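Local structure of sugar ABC transporter (Sugar-binding protein) (4YO7) at residues Arg217-Glu220 with Asn221-Asn224; Gly179-Ala182 with Gln183-Thr187; Glu160-Leu164 with Leu165-Gly169. The protein binds myo-inositol and probably serves as the solute-binding component of an ABC transporter for sugars or sugar-like compounds. All blocks are in the same frame, centred on the assembly; numbering follows the deposited sequence.

Interaction 1. Residues Arg217-Glu220 with Asn221-Asn224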
ATOM      1  N   ARG A 217     -19.971   3.775   2.390  1.00 11.41           N
ATOM      2  CA  ARG A 217     -20.862   3.701   3.538  1.00 11.51           C
ATOM      3  C   ARG A 217     -20.432   4.704   4.577  1.00 11.05           C
ATOM      4  O   ARG A 217     -21.254   5.429   5.112  1.00 13.63           O
ATOM      5  CB  ARG A 217     -20.900   2.289   4.138  1.00 15.82           C
ATOM      6  CG  ARG A 217     -21.814   2.176   5.356  1.00 26.62           C
ATOM      7  CD  ARG A 217     -22.040   0.725   5.780  1.00 63.07           C
ATOM      8  NE  ARG A 217     -20.825   0.123   6.333  1.00 66.31           N
ATOM      9  CZ  ARG A 217     -20.508   0.094   7.627  1.00 59.51           C
ATOM     10  NH1 ARG A 217     -21.319   0.617   8.543  1.00 55.37           N
ATOM     11  NH2 ARG A 217     -19.373  -0.472   8.011  1.00 57.22           N
ATOM     12  N   LEU A 218     -19.130   4.793   4.827  1.00 11.35           N
ATOM     13  CA  LEU A 218     -18.624   5.729   5.794  1.00  9.98           C
ATOM     14  C   LEU A 218     -18.951   7.155   5.370  1.00 10.38           C
ATOM     15  O   LEU A 218     -19.427   7.955   6.172  1.00 11.14           O
ATOM     16  CB  LEU A 218     -17.117   5.544   5.984  1.00 11.36           C
ATOM     17  CG  LEU A 218     -16.413   6.489   6.954  1.00  9.71           C
ATOM     18  CD1 LEU A 218     -17.131   6.502   8.317  1.00 11.67           C
ATOM     19  CD2 LEU A 218     -14.924   6.110   7.082  1.00 10.66           C
HETATM   20  N   MSE A 219     -18.689   7.488   4.106  1.00 11.54           N
HETATM   21  CA  MSE A 219     -19.012   8.825   3.611  1.00 11.11           C
HETATM   22  C   MSE A 219     -20.504   9.140   3.784  1.00 11.83           C
HETATM   23  O   MSE A 219     -20.866  10.253   4.170  1.00 13.68           O
HETATM   24  CB  MSE A 219     -18.637   8.974   2.154  1.00 11.41           C
HETATM   25  CG  MSE A 219     -18.766  10.370   1.612  1.00 13.58           C
HETATM   26 SE   MSE A 219     -17.355  11.508   2.279  1.00 23.23          SE
HETATM   27  CE  MSE A 219     -18.425  12.717   3.310  1.00 14.33           C
ATOM     28  N   GLU A 220     -21.360   8.168   3.477  1.00 12.20           N
ATOM     29  CA  GLU A 220     -22.798   8.328   3.645  1.00 13.77           C
ATOM     30  C   GLU A 220     -23.138   8.696   5.089  1.00 15.16           C
ATOM     31  O   GLU A 220     -23.943   9.610   5.330  1.00 16.83           O
ATOM     32  CB  GLU A 220     -23.533   7.048   3.246  1.00 19.25           C
ATOM     33  CG  GLU A 220     -23.674   6.842   1.739  1.00 28.46           C
ATOM     34  CD  GLU A 220     -24.216   5.459   1.356  1.00 34.72           C
ATOM     35  OE1 GLU A 220     -24.466   4.622   2.248  1.00 36.21           O
ATOM     36  OE2 GLU A 220     -24.395   5.211   0.150  1.00 36.92           O
ATOM     37  N   ASN A 221     -22.546   7.976   6.038  1.00 13.05           N
ATOM     38  CA  ASN A 221     -22.793   8.224   7.451  1.00 13.66           C
ATOM     39  C   ASN A 221     -22.282   9.599   7.861  1.00 14.36           C
ATOM     40  O   ASN A 221     -22.938  10.329   8.608  1.00 15.60           O
ATOM     41  CB  ASN A 221     -22.159   7.113   8.294  1.00 11.97           C
ATOM     42  CG  ASN A 221     -22.883   5.787   8.125  1.00 13.39           C
ATOM     43  OD1 ASN A 221     -24.016   5.754   7.643  1.00 16.76           O
ATOM     44  ND2 ASN A 221     -22.257   4.700   8.533  1.00 14.04           N
ATOM     45  N   TRP A 222     -21.121   9.972   7.349  1.00 11.86           N
ATOM     46  CA  TRP A 222     -20.574  11.274   7.644  1.00 12.90           C
ATOM     47  C   TRP A 222     -21.466  12.393   7.121  1.00 14.63           C
ATOM     48  O   TRP A 222     -21.655  13.403   7.796  1.00 18.29           O
ATOM     49  CB  TRP A 222     -19.197  11.388   7.037  1.00 12.56           C
ATOM     50  CG  TRP A 222     -18.102  10.731   7.844  1.00 10.48           C
ATOM     51  CD1 TRP A 222     -18.180  10.231   9.125  1.00 11.48           C
ATOM     52  CD2 TRP A 222     -16.748  10.548   7.427  1.00  9.70           C
ATOM     53  NE1 TRP A 222     -16.946   9.755   9.520  1.00 10.58           N
ATOM     54  CE2 TRP A 222     -16.055   9.939   8.492  1.00 12.01           C
ATOM     55  CE3 TRP A 222     -16.056  10.840   6.253  1.00 11.63           C
ATOM     56  CZ2 TRP A 222     -14.702   9.630   8.415  1.00 11.04           C
ATOM     57  CZ3 TRP A 222     -14.725  10.530   6.182  1.00  9.22           C
ATOM     58  CH2 TRP A 222     -14.061   9.932   7.245  1.00  8.71           C
ATOM     59  N   LEU A 223     -21.999  12.205   5.920  1.00 14.20           N
ATOM     60  CA  LEU A 223     -22.909  13.166   5.322  1.00 15.93           C
ATOM     61  C   LEU A 223     -24.165  13.303   6.174  1.00 21.21           C
ATOM     62  O   LEU A 223     -24.708  14.406   6.327  1.00 21.33           O
ATOM     63  CB  LEU A 223     -23.271  12.734   3.902  1.00 16.29           C
ATOM     64  CG  LEU A 223     -22.161  12.938   2.869  1.00 19.09           C
ATOM     65  CD1 LEU A 223     -22.474  12.225   1.582  1.00 23.90           C
ATOM     66  CD2 LEU A 223     -21.929  14.405   2.634  1.00 25.26           C
ATOM     67  N   ASN A 224     -24.631  12.195   6.735  1.00 19.00           N
ATOM     68  CA  ASN A 224     -25.856  12.216   7.528  1.00 19.20           C
ATOM     69  C   ASN A 224     -25.658  12.793   8.926  1.00 24.52           C
ATOM     70  O   ASN A 224     -26.626  13.045   9.642  1.00 36.22           O
ATOM     71  CB  ASN A 224     -26.447  10.817   7.653  1.00 20.39           C
ATOM     72  CG  ASN A 224     -27.071  10.330   6.363  1.00 35.24           C
ATOM     73  OD1 ASN A 224     -27.444  11.123   5.498  1.00 36.96           O
ATOM     74  ND2 ASN A 224     -27.205   9.014   6.236  1.00 36.63           N
TER
HETATM   75  O   HOH W   1     -24.762   4.008   5.542  1.00 34.12           O
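Leu218 lies over one face of the Trp222 indole in a one-turn (i to i+4) contact on helix 212-224, which packs against the 200-207, 169-175, 231-234, 257-259 parallel sheet. The evidence for a CH-pi contact is direct: Leu218 CD1 stands 3.7 Å from the centroid of the five-membered ring and 24° off its normal. CD2 reaches the six-membered part instead, 3.8 Å from Trp222 CZ2, and the two methyls thus share the length of the indole. Leu218 carries CG opposite its own backbone N (chi1 178°), which sends the branch forward along the helix to the ring.

Selenomethionine Met219 is bent in its chain and meets its neighbours with the terminal methyl: CE is 3.8 Å from Leu223 CG, and it also comes to the edge of the Trp222 ring, near its plane. Outside the pair, Met174 of strand 169-175 touches Leu218, Met219 and Trp222, while Ala243 and Ala246 of helix 237-249 meet Met219.

The solvent side is polar. One water donates to Asn221 OD1 at 2.8 Å and, weakly, to Glu220 OE1. The Arg217 guanidinium and the Asn221 amide are turned 80° apart, and Arg217 is instead paired with Glu214 in a salt bridge.

Beneath the side chains, the N atoms of Asn221 through Asn224 donate in turn to the O atoms of Arg217 through Glu220; the bond of Trp222 N to Leu218 O measures 2.9 Å. The chemistry implies an amphipathic turn: dispersion and CH-pi contacts hold the indole on the sheet side, while water and charge pairing serve the outer side.

Interaction 2. Residues Gly179-Ala182 with Gln183-Thr187. With INS (1,2,3,4,5,6-hexahydroxy-cyclohexane), chain F.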
ATOM      1  N   GLY A 179      -4.191  -0.590  12.206  1.00  6.77           N
ATOM      2  CA  GLY A 179      -2.970  -1.210  12.685  1.00  8.42           C
ATOM      3  C   GLY A 179      -1.958  -1.576  11.601  1.00  8.78           C
ATOM      4  O   GLY A 179      -0.831  -1.966  11.935  1.00  8.42           O
ATOM      5  N   HIS A 180      -2.346  -1.507  10.334  1.00  7.87           N
ATOM      6  CA  HIS A 180      -1.344  -1.591   9.275  1.00  7.35           C
ATOM      7  C   HIS A 180      -0.415  -0.396   9.444  1.00  8.05           C
ATOM      8  O   HIS A 180      -0.868   0.703   9.766  1.00  6.53           O
ATOM      9  CB  HIS A 180      -1.970  -1.552   7.889  1.00  7.57           C
ATOM     10  CG  HIS A 180      -2.671  -2.813   7.489  1.00  8.15           C
ATOM     11  ND1 HIS A 180      -2.910  -3.129   6.169  1.00  9.30           N
ATOM     12  CD2 HIS A 180      -3.204  -3.818   8.217  1.00 11.15           C
ATOM     13  CE1 HIS A 180      -3.547  -4.280   6.098  1.00  9.15           C
ATOM     14  NE2 HIS A 180      -3.734  -4.728   7.330  1.00  8.70           N
ATOM     15  N   GLU A 181       0.880  -0.575   9.188  1.00  6.85           N
ATOM     16  CA  GLU A 181       1.777   0.569   9.273  1.00  7.00           C
ATOM     17  C   GLU A 181       1.374   1.661   8.295  1.00  7.26           C
ATOM     18  O   GLU A 181       1.514   2.853   8.597  1.00  8.99           O
ATOM     19  CB  GLU A 181       3.221   0.122   9.034  1.00  7.35           C
ATOM     20  CG  GLU A 181       4.229   1.227   9.195  1.00  7.62           C
ATOM     21  CD  GLU A 181       4.545   2.007   7.947  1.00 11.41           C
ATOM     22  OE1 GLU A 181       3.919   1.754   6.904  1.00 10.58           O
ATOM     23  OE2 GLU A 181       5.418   2.921   8.038  1.00 10.19           O
ATOM     24  N   ALA A 182       0.842   1.270   7.132  1.00  7.17           N
ATOM     25  CA  ALA A 182       0.471   2.278   6.131  1.00  7.11           C
ATOM     26  C   ALA A 182      -0.688   3.135   6.644  1.00  9.36           C
ATOM     27  O   ALA A 182      -0.737   4.325   6.377  1.00  8.12           O
ATOM     28  CB  ALA A 182       0.098   1.629   4.815  1.00  9.47           C
ATOM     29  N   GLN A 183      -1.584   2.537   7.430  1.00  6.62           N
ATOM     30  CA  GLN A 183      -2.690   3.277   8.006  1.00  6.51           C
ATOM     31  C   GLN A 183      -2.153   4.229   9.050  1.00  6.95           C
ATOM     32  O   GLN A 183      -2.418   5.446   8.989  1.00  7.61           O
ATOM     33  CB  GLN A 183      -3.745   2.315   8.605  1.00  6.45           C
ATOM     34  CG  GLN A 183      -4.854   3.013   9.426  1.00  8.71           C
ATOM     35  CD  GLN A 183      -4.483   3.201  10.892  1.00  7.09           C
ATOM     36  OE1 GLN A 183      -4.065   2.255  11.572  1.00  9.33           O
ATOM     37  NE2 GLN A 183      -4.652   4.429  11.395  1.00  9.51           N
ATOM     38  N   ILE A 184      -1.390   3.697  10.005  1.00  6.82           N
ATOM     39  CA  ILE A 184      -0.898   4.487  11.105  1.00  6.69           C
ATOM     40  C   ILE A 184      -0.098   5.665  10.573  1.00  9.93           C
ATOM     41  O   ILE A 184      -0.268   6.812  11.023  1.00  9.00           O
ATOM     42  CB  ILE A 184      -0.018   3.632  12.065  1.00  8.66           C
ATOM     43  CG1 ILE A 184      -0.870   2.581  12.770  1.00  9.27           C
ATOM     44  CG2 ILE A 184       0.723   4.543  13.066  1.00 14.11           C
ATOM     45  CD1 ILE A 184      -0.050   1.481  13.406  1.00 13.41           C
HETATM   46  N   MSE A 185       0.762   5.390   9.602  1.00  7.76           N
HETATM   47  CA  MSE A 185       1.738   6.389   9.219  1.00  8.44           C
HETATM   48  C   MSE A 185       1.244   7.328   8.121  1.00  7.82           C
HETATM   49  O   MSE A 185       1.655   8.489   8.087  1.00  9.47           O
HETATM   50  CB  MSE A 185       3.059   5.714   8.825  1.00  7.72           C
HETATM   51  CG  MSE A 185       3.724   5.039  10.017  1.00  7.73           C
HETATM   52 SE   MSE A 185       4.239   6.347  11.413  1.00 26.06          SE
HETATM   53  CE  MSE A 185       5.866   6.995  10.625  1.00 24.86           C
ATOM     54  N   ARG A 186       0.320   6.896   7.262  1.00  8.33           N
ATOM     55  CA  ARG A 186      -0.295   7.849   6.330  1.00  9.37           C
ATOM     56  C   ARG A 186      -1.101   8.876   7.110  1.00  7.51           C
ATOM     57  O   ARG A 186      -0.983  10.086   6.889  1.00 10.21           O
ATOM     58  CB  ARG A 186      -1.160   7.134   5.291  1.00  9.10           C
ATOM     59  CG  ARG A 186      -0.322   6.476   4.247  1.00  7.61           C
ATOM     60  CD  ARG A 186      -1.132   5.579   3.339  1.00  7.58           C
ATOM     61  NE  ARG A 186      -0.271   4.918   2.373  1.00  9.61           N
ATOM     62  CZ  ARG A 186      -0.657   3.902   1.611  1.00 10.59           C
ATOM     63  NH1 ARG A 186      -1.895   3.431   1.699  1.00  9.21           N
ATOM     64  NH2 ARG A 186       0.193   3.349   0.773  1.00  9.99           N
ATOM     65  N   THR A 187      -1.893   8.405   8.061  1.00  7.66           N
ATOM     66  CA  THR A 187      -2.655   9.316   8.893  1.00  9.24           C
ATOM     67  C   THR A 187      -1.769  10.200   9.746  1.00  9.71           C
ATOM     68  O   THR A 187      -2.092  11.363   9.931  1.00  9.35           O
ATOM     69  CB  THR A 187      -3.643   8.525   9.755  1.00 12.50           C
ATOM     70  OG1 THR A 187      -4.605   7.974   8.877  1.00 11.53           O
ATOM     71  CG2 THR A 187      -4.389   9.402  10.781  1.00 13.60           C
TER
HETATM   72  C1  INS F 405      -2.733  -2.314   0.782  1.00  7.14           C
HETATM   73  C2  INS F 405      -3.632  -1.697  -0.284  1.00  7.73           C
HETATM   74  C3  INS F 405      -3.419  -0.183  -0.291  1.00  7.59           C
HETATM   75  C4  INS F 405      -1.957   0.174  -0.582  1.00  7.38           C
HETATM   76  C5  INS F 405      -1.053  -0.496   0.474  1.00  6.72           C
HETATM   77  C6  INS F 405      -1.278  -2.001   0.477  1.00  7.07           C
HETATM   78  O1  INS F 405      -2.888  -3.760   0.805  1.00  8.46           O
HETATM   79  O2  INS F 405      -3.248  -2.241  -1.545  1.00  9.50           O
HETATM   80  O3  INS F 405      -4.301   0.355  -1.320  1.00  9.03           O
HETATM   81  O4  INS F 405      -1.772   1.593  -0.472  1.00  7.59           O
HETATM   82  O5  INS F 405       0.317  -0.248   0.114  1.00  6.97           O
HETATM   83  O6  INS F 405      -0.444  -2.581   1.554  1.00  7.20           O
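Arg186 and Ala182 meet one turn apart near the start of helix 181-195, beside the bound myo-inositol. Both terminal nitrogens of the guanidinium donate to one myo-inositol hydroxyl oxygen: Arg186 NH1 to O4 at 2.8 Å and Arg186 NH2 to O4 at 2.9 Å, a forked grip with O4 at the edge, near the guanidinium plane. The chain is extended from CG to NE (chi2 171°, chi3 -178°), which carries the group from the helix to the sugar alcohol. Arg186 NH2 is also bonded to Tyr311, with a long, weak ion pair to Asp262.

Packing contacts form a second group. Ala182 CB sits over one face of the guanidinium, 4.0 Å above its plane and over its centre. Farther round the helix, the Glu181 carboxylate lies against the CG methylene of selenomethionine Met185, with Glu181 OE2 3.4 Å from Met185 CG, while OE1 of the same carboxylate is hydrogen-bonded to Ser150.

Backbone and capping bonds form the third group. His180 is the N-cap residue, and its carbonyl oxygen receives Ile184 N at 3.0 Å in a nearly straight bond (N-H...O 174°). Just before it, Gly179 N donates to Gln183 OE1 at 2.9 Å, so a side chain of the first turn reaches back to fix the incoming loop; Gln183 NE2 holds Asp175. Any side chain at Gly179 would collide with the carbonyl oxygen before it.

Here the N-terminal end of a helix in a beta-alpha-beta unit (169-175, 181-195, 200-207) presents an arginine to the ligand pocket of a periplasmic-type binding protein.

Interaction 3. Residues Glu160-Leu164 with Leu165-Gly169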
ATOM      1  N   GLU A 160      -0.640  18.922  -0.348  1.00 14.55           N
ATOM      2  CA  GLU A 160      -1.317  19.425  -1.536  1.00 15.46           C
ATOM      3  C   GLU A 160      -2.751  19.814  -1.178  1.00 17.92           C
ATOM      4  O   GLU A 160      -3.251  20.858  -1.617  1.00 17.78           O
ATOM      5  CB  GLU A 160      -1.277  18.381  -2.658  1.00 16.29           C
ATOM      6  CG  GLU A 160      -1.922  18.837  -3.954  1.00 17.58           C
ATOM      7  CD  GLU A 160      -1.239  20.025  -4.607  1.00 22.53           C
ATOM      8  OE1 GLU A 160      -0.077  20.360  -4.268  1.00 19.92           O
ATOM      9  OE2 GLU A 160      -1.891  20.652  -5.470  1.00 23.79           O
ATOM     10  N   VAL A 161      -3.416  19.010  -0.347  1.00 13.03           N
ATOM     11  CA  VAL A 161      -4.778  19.352   0.068  1.00 13.20           C
ATOM     12  C   VAL A 161      -4.776  20.689   0.806  1.00 13.82           C
ATOM     13  O   VAL A 161      -5.646  21.535   0.587  1.00 14.33           O
ATOM     14  CB  VAL A 161      -5.411  18.227   0.958  1.00 12.58           C
ATOM     15  CG1 VAL A 161      -6.721  18.680   1.560  1.00 12.85           C
ATOM     16  CG2 VAL A 161      -5.613  16.966   0.153  1.00 12.91           C
ATOM     17  N   ALA A 162      -3.792  20.888   1.675  1.00 15.98           N
ATOM     18  CA  ALA A 162      -3.659  22.155   2.399  1.00 14.50           C
ATOM     19  C   ALA A 162      -3.505  23.338   1.431  1.00 15.26           C
ATOM     20  O   ALA A 162      -4.127  24.381   1.629  1.00 15.87           O
ATOM     21  CB  ALA A 162      -2.483  22.106   3.337  1.00 14.45           C
ATOM     22  N   LYS A 163      -2.690  23.168   0.395  1.00 17.14           N
ATOM     23  CA  LYS A 163      -2.541  24.221  -0.613  1.00 16.03           C
ATOM     24  C   LYS A 163      -3.869  24.528  -1.281  1.00 16.43           C
ATOM     25  O   LYS A 163      -4.222  25.696  -1.466  1.00 19.41           O
ATOM     26  CB  LYS A 163      -1.498  23.833  -1.659  1.00 23.59           C
ATOM     27  CG  LYS A 163      -0.095  23.898  -1.118  1.00 29.71           C
ATOM     28  CD  LYS A 163       0.934  23.373  -2.103  1.00 42.70           C
ATOM     29  CE  LYS A 163       2.291  23.154  -1.426  1.00 45.59           C
ATOM     30  NZ  LYS A 163       3.273  22.426  -2.294  1.00 49.02           N
ATOM     31  N   LEU A 164      -4.625  23.491  -1.612  1.00 17.10           N
ATOM     32  CA  LEU A 164      -5.895  23.679  -2.287  1.00 15.94           C
ATOM     33  C   LEU A 164      -6.912  24.383  -1.395  1.00 19.28           C
ATOM     34  O   LEU A 164      -7.777  25.109  -1.884  1.00 23.72           O
ATOM     35  CB  LEU A 164      -6.435  22.337  -2.748  1.00 17.29           C
ATOM     36  CG  LEU A 164      -5.685  21.595  -3.852  1.00 20.84           C
ATOM     37  CD1 LEU A 164      -6.171  20.166  -3.964  1.00 22.69           C
ATOM     38  CD2 LEU A 164      -5.859  22.288  -5.180  1.00 18.28           C
ATOM     39  N   LEU A 165      -6.789  24.186  -0.085  1.00 17.58           N
ATOM     40  CA  LEU A 165      -7.693  24.801   0.887  1.00 18.74           C
ATOM     41  C   LEU A 165      -7.213  26.167   1.389  1.00 19.20           C
ATOM     42  O   LEU A 165      -7.894  26.808   2.201  1.00 21.68           O
ATOM     43  CB  LEU A 165      -7.871  23.877   2.088  1.00 15.68           C
ATOM     44  CG  LEU A 165      -8.591  22.550   1.830  1.00 14.50           C
ATOM     45  CD1 LEU A 165      -8.520  21.683   3.056  1.00 16.31           C
ATOM     46  CD2 LEU A 165     -10.039  22.814   1.443  1.00 20.03           C
ATOM     47  N   ASN A 166      -6.059  26.617   0.905  1.00 18.23           N
ATOM     48  CA  ASN A 166      -5.424  27.826   1.429  1.00 18.54           C
ATOM     49  C   ASN A 166      -5.305  27.734   2.954  1.00 20.03           C
ATOM     50  O   ASN A 166      -5.519  28.699   3.686  1.00 18.29           O
ATOM     51  CB  ASN A 166      -6.196  29.068   1.001  1.00 25.37           C
ATOM     52  CG  ASN A 166      -6.065  29.327  -0.473  1.00 37.72           C
ATOM     53  OD1 ASN A 166      -4.969  29.596  -0.961  1.00 44.51           O
ATOM     54  ND2 ASN A 166      -7.174  29.228  -1.200  1.00 43.54           N
ATOM     55  N   ASN A 167      -4.956  26.533   3.406  1.00 15.83           N
ATOM     56  CA  ASN A 167      -4.703  26.237   4.817  1.00 17.42           C
ATOM     57  C   ASN A 167      -5.905  26.416   5.740  1.00 16.24           C
ATOM     58  O   ASN A 167      -5.755  26.541   6.955  1.00 18.24           O
ATOM     59  CB  ASN A 167      -3.540  27.085   5.309  1.00 17.13           C
ATOM     60  CG  ASN A 167      -2.258  26.732   4.613  1.00 20.21           C
ATOM     61  OD1 ASN A 167      -2.087  25.595   4.161  1.00 18.79           O
ATOM     62  ND2 ASN A 167      -1.349  27.684   4.519  1.00 23.50           N
ATOM     63  N   GLU A 168      -7.105  26.388   5.172  1.00 17.25           N
ATOM     64  CA  GLU A 168      -8.313  26.515   5.973  1.00 17.98           C
ATOM     65  C   GLU A 168      -9.344  25.484   5.573  1.00 14.83           C
ATOM     66  O   GLU A 168      -9.783  25.451   4.424  1.00 19.81           O
ATOM     67  CB  GLU A 168      -8.918  27.921   5.835  1.00 23.95           C
ATOM     68  CG  GLU A 168      -7.986  29.033   6.286  1.00 45.10           C
ATOM     69  CD  GLU A 168      -8.677  30.383   6.372  1.00 61.17           C
ATOM     70  OE1 GLU A 168      -9.818  30.506   5.874  1.00 61.83           O
ATOM     71  OE2 GLU A 168      -8.075  31.318   6.945  1.00 69.59           O
ATOM     72  N   GLY A 169      -9.771  24.679   6.536  1.00 16.21           N
ATOM     73  CA  GLY A 169     -10.805  23.698   6.259  1.00 20.76           C
ATOM     74  C   GLY A 169     -10.963  22.619   7.302  1.00 16.36           C
ATOM     75  O   GLY A 169     -10.042  22.311   8.063  1.00 16.29           O
TER
HETATM   76  O   HOH W   2      -2.704  27.937  -1.514  1.00 41.28           O
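Val161 and Leu165 lie side by side and point the same way at the C-terminal end of helix 150-164, which closes in a Schellman motif that overlaps a type I' turn from Leu165 to Glu168. Their contact is between branches: Val161 CG1 is 3.8 Å from Leu165 CD1. CG of Leu165 stands opposite its own carbonyl carbon (chi1 -66°), a setting that lays it 3.4 Å from Val161 O. Around the pair, Ala231 touches both residues, Ala259 touches Val161, and Ile257 and Leu200 touch Leu165, so both side chains face the 200-207, 169-175, 231-234, 257-259 sheet. Replacing Leu165 with an alanine would probably open a gap between Val161 and these strand residues, since the branched end that meets CG1 would be gone.

Asn167 turns the end of its side chain back over the helix, with OD1 3.6 Å from Ala162 CB. This is a van der Waals touch of an amide oxygen on a methyl; the bond between the two residues is in the backbone, where Asn167 N donates to Ala162 O at 2.9 Å. This is the six-to-one bond of the Schellman motif. Asn166, which takes positive phi (52°), supplies the inner bond through its N to Lys163 O at 3.1 Å, the donor standing 70° out of the carbonyl plane. Leu165 N still makes the ordinary helical bond to Val161 O and only a weak one to Ala162 O. The turn is closed by Glu168 N donating to Leu165 O, after which the chain enters strand 169-175.

Asn166 CB points away from the last turn, yet a water joins its amide to it, donating to Asn166 OD1 at 2.9 Å and to Lys163 O at 2.7 Å.

The three contacts occur in the order interaction 3, interaction 2, interaction 1 along the chain, and all belong to the lobe built on the 200-207, 169-175, 231-234, 257-259 sheet. Their centres are about 22 Å apart in every pairing, and nearest atoms remain about 10 to 12 Å apart, so none touches another. Interaction 2 alone among them reaches myo-inositol, through Arg186, and its centre is about 10 Å from that of the chain. Interactions 1 and 3 each lie about 24 Å from the chain centre. Bound magnesium is about 10 Å from the Met219 side chain and about 9 Å from that of Leu164. Strand 169-175 links interactions 3 and 2.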